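Local coordinates for protein precorrin-6Y C5,15-methyltransferase (Decarboxylating) (Geobacter metallireducens, PDB 3E05) that is the C-terminal domain of a cobalamin-biosynthesis enzyme that probably methylates and decarboxylates precorrin-6Y, using S-adenosylmethionine as methyl donor, at residues Arg66-Leu70 against Glu101-Pro107. Residues are numbered along the deposited sequence; the frame is centred on the assembly and turned at random.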
ATOM      1  N   ARG D  66      -5.754  -3.829  34.343  1.00 37.03           N
ATOM      2  CA  ARG D  66      -4.433  -3.384  34.806  1.00 41.60           C
ATOM      3  C   ARG D  66      -3.383  -3.526  33.712  1.00 38.35           C
ATOM      4  O   ARG D  66      -3.169  -4.615  33.183  1.00 37.72           O
ATOM      5  CB  ARG D  66      -3.980  -4.159  36.051  1.00 41.23           C
ATOM      6  CG  ARG D  66      -4.856  -3.915  37.298  1.00 47.78           C
ATOM      7  CD  ARG D  66      -4.324  -4.658  38.509  1.00 46.60           C
ATOM      8  NE  ARG D  66      -4.522  -6.099  38.395  1.00 53.21           N
ATOM      9  CZ  ARG D  66      -3.878  -7.008  39.124  1.00 62.26           C
ATOM     10  NH1 ARG D  66      -2.974  -6.630  40.020  1.00 57.32           N
ATOM     11  NH2 ARG D  66      -4.133  -8.300  38.944  1.00 63.47           N
ATOM     12  N   ILE D  67      -2.720  -2.420  33.402  1.00 36.34           N
ATOM     13  CA  ILE D  67      -1.714  -2.380  32.336  1.00 35.64           C
ATOM     14  C   ILE D  67      -0.334  -2.072  32.907  1.00 36.57           C
ATOM     15  O   ILE D  67      -0.176  -1.160  33.717  1.00 40.41           O
ATOM     16  CB  ILE D  67      -2.117  -1.367  31.224  1.00 33.37           C
ATOM     17  CG1 ILE D  67      -3.417  -1.809  30.544  1.00 33.88           C
ATOM     18  CG2 ILE D  67      -1.033  -1.215  30.177  1.00 32.89           C
ATOM     19  CD1 ILE D  67      -4.610  -1.047  30.963  1.00 40.97           C
ATOM     20  N   PHE D  68       0.659  -2.851  32.488  1.00 34.96           N
ATOM     21  CA  PHE D  68       2.030  -2.679  32.948  1.00 33.21           C
ATOM     22  C   PHE D  68       2.920  -2.375  31.754  1.00 34.68           C
ATOM     23  O   PHE D  68       3.045  -3.195  30.838  1.00 34.43           O
ATOM     24  CB  PHE D  68       2.489  -3.926  33.709  1.00 34.25           C
ATOM     25  CG  PHE D  68       1.638  -4.223  34.918  1.00 36.41           C
ATOM     26  CD1 PHE D  68       1.935  -3.635  36.149  1.00 41.62           C
ATOM     27  CD2 PHE D  68       0.529  -5.064  34.820  1.00 34.22           C
ATOM     28  CE1 PHE D  68       1.140  -3.878  37.269  1.00 39.58           C
ATOM     29  CE2 PHE D  68      -0.271  -5.311  35.930  1.00 41.06           C
ATOM     30  CZ  PHE D  68       0.039  -4.713  37.159  1.00 37.10           C
ATOM     31  N   ALA D  69       3.499  -1.180  31.778  1.00 34.31           N
ATOM     32  CA  ALA D  69       4.278  -0.630  30.678  1.00 32.19           C
ATOM     33  C   ALA D  69       5.759  -0.643  31.022  1.00 36.64           C
ATOM     34  O   ALA D  69       6.221   0.129  31.882  1.00 36.51           O
ATOM     35  CB  ALA D  69       3.806   0.792  30.375  1.00 31.30           C
ATOM     36  N   LEU D  70       6.493  -1.530  30.350  1.00 35.76           N
ATOM     37  CA  LEU D  70       7.912  -1.739  30.603  1.00 35.09           C
ATOM     38  C   LEU D  70       8.776  -0.988  29.603  1.00 35.98           C
ATOM     39  O   LEU D  70       8.586  -1.115  28.385  1.00 33.72           O
ATOM     40  CB  LEU D  70       8.257  -3.227  30.567  1.00 35.42           C
ATOM     41  CG  LEU D  70       8.075  -3.998  31.871  1.00 42.75           C
ATOM     42  CD1 LEU D  70       6.628  -4.385  32.065  1.00 41.01           C
ATOM     43  CD2 LEU D  70       8.945  -5.238  31.844  1.00 39.02           C
ATOM     44  N   GLU D 101      13.767  -9.314  32.114  1.00 47.18           N
ATOM     45  CA  GLU D 101      13.920  -8.858  33.502  1.00 52.69           C
ATOM     46  C   GLU D 101      12.748  -7.957  33.872  1.00 53.93           C
ATOM     47  O   GLU D 101      12.277  -7.172  33.047  1.00 54.99           O
ATOM     48  CB  GLU D 101      15.224  -8.079  33.701  1.00 53.13           C
ATOM     49  CG  GLU D 101      16.509  -8.877  33.497  1.00 58.49           C
ATOM     50  CD  GLU D 101      17.754  -8.071  33.845  1.00 61.31           C
ATOM     51  OE1 GLU D 101      18.641  -8.626  34.526  1.00 74.20           O
ATOM     52  OE2 GLU D 101      17.844  -6.886  33.446  1.00 66.37           O
ATOM     53  N   GLY D 102      12.271  -8.084  35.106  1.00 50.38           N
ATOM     54  CA  GLY D 102      11.159  -7.274  35.575  1.00 49.11           C
ATOM     55  C   GLY D 102       9.779  -7.821  35.264  1.00 45.58           C
ATOM     56  O   GLY D 102       8.778  -7.205  35.619  1.00 47.78           O
ATOM     57  N   LEU D 103       9.712  -8.967  34.593  1.00 45.00           N
ATOM     58  CA  LEU D 103       8.422  -9.609  34.334  1.00 45.94           C
ATOM     59  C   LEU D 103       7.953 -10.430  35.528  1.00 47.83           C
ATOM     60  O   LEU D 103       6.762 -10.692  35.674  1.00 46.21           O
ATOM     61  CB  LEU D 103       8.476 -10.502  33.086  1.00 42.51           C
ATOM     62  CG  LEU D 103       8.808  -9.895  31.719  1.00 43.65           C
ATOM     63  CD1 LEU D 103       8.826 -10.994  30.666  1.00 43.16           C
ATOM     64  CD2 LEU D 103       7.833  -8.805  31.322  1.00 41.80           C
ATOM     65  N   ASP D 104       8.897 -10.828  36.379  1.00 51.71           N
ATOM     66  CA  ASP D 104       8.610 -11.759  37.477  1.00 56.32           C
ATOM     67  C   ASP D 104       7.661 -11.195  38.533  1.00 53.93           C
ATOM     68  O   ASP D 104       6.792 -11.909  39.024  1.00 58.34           O
ATOM     69  CB  ASP D 104       9.911 -12.258  38.113  1.00 59.54           C
ATOM     70  CG  ASP D 104      10.780 -13.029  37.132  1.00 69.43           C
ATOM     71  OD1 ASP D 104      10.232 -13.842  36.355  1.00 71.04           O
ATOM     72  OD2 ASP D 104      12.012 -12.814  37.137  1.00 75.69           O
ATOM     73  N   ASP D 105       7.810  -9.913  38.853  1.00 53.63           N
ATOM     74  CA  ASP D 105       6.977  -9.257  39.863  1.00 52.99           C
ATOM     75  C   ASP D 105       5.575  -8.881  39.366  1.00 51.78           C
ATOM     76  O   ASP D 105       4.700  -8.528  40.171  1.00 50.48           O
ATOM     77  CB  ASP D 105       7.686  -8.013  40.410  1.00 58.42           C
ATOM     78  CG  ASP D 105       8.801  -8.351  41.397  1.00 63.98           C
ATOM     79  OD1 ASP D 105       9.377  -9.464  41.316  1.00 65.45           O
ATOM     80  OD2 ASP D 105       9.109  -7.493  42.254  1.00 69.15           O
ATOM     81  N   LEU D 106       5.369  -8.956  38.050  1.00 45.65           N
ATOM     82  CA  LEU D 106       4.084  -8.630  37.433  1.00 41.88           C
ATOM     83  C   LEU D 106       3.100  -9.791  37.557  1.00 36.59           C
ATOM     84  O   LEU D 106       3.524 -10.948  37.603  1.00 38.50           O
ATOM     85  CB  LEU D 106       4.293  -8.280  35.953  1.00 39.97           C
ATOM     86  CG  LEU D 106       5.353  -7.249  35.567  1.00 40.82           C
ATOM     87  CD1 LEU D 106       5.440  -7.187  34.054  1.00 38.50           C
ATOM     88  CD2 LEU D 106       5.050  -5.876  36.129  1.00 39.71           C
ATOM     89  N   PRO D 107       1.784  -9.495  37.613  1.00 38.36           N
ATOM     90  CA  PRO D 107       0.815 -10.585  37.511  1.00 37.56           C
ATOM     91  C   PRO D 107       0.815 -11.189  36.115  1.00 41.93           C
ATOM     92  O   PRO D 107       1.210 -10.512  35.150  1.00 38.62           O
ATOM     93  CB  PRO D 107      -0.532  -9.910  37.790  1.00 39.05           C
ATOM     94  CG  PRO D 107      -0.316  -8.487  37.684  1.00 37.28           C
ATOM     95  CD  PRO D 107       1.135  -8.184  37.800  1.00 37.11           C
TER
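With CG beside the backbone N in both Phe68 and Leu106 (chi1 -60° and -51°), the two side chains extend toward each other's segment and lie alongside, running in opposite senses. The two methyls of Leu106 divide between Phe68 and Leu70: CD2 lies 3.8 Å from Phe68 CD1, while CD1 reaches Leu70 CD1 at 3.6 Å. The far end of the same ring is met by Pro107, whose CG comes within 3.6 Å of Phe68 CE2; both approaches to the ring are oblique. A bend at chi3 (-71°) brings the Arg66 guanidinium to the CG corner of Pro107, which sits over one of its faces, 4.0 Å from NH1. At the other end of the contact, Leu70 CD2 touches Leu103 CD2 at 3.8 Å, the two side chains roughly perpendicular. A type I turn from Leu103 to Leu106, with Leu106 N hydrogen-bonded to Leu103 O at 3.3 Å, directs Leu106 to the strand, while Leu103 reaches it with its CD2 end. Arg131 NH1 and NH2 hydrogen-bond to Leu103 O and Leu106 O, and Trp45 NE1 to Pro107 O. The loop between strands 92-96 and 111-114 thus packs over one face of the parallel part of the sheet, whose 3-2-1-4-5-7-6 order is characteristic of the Rossmann-like fold of class I S-adenosylmethionine-dependent methyltransferases.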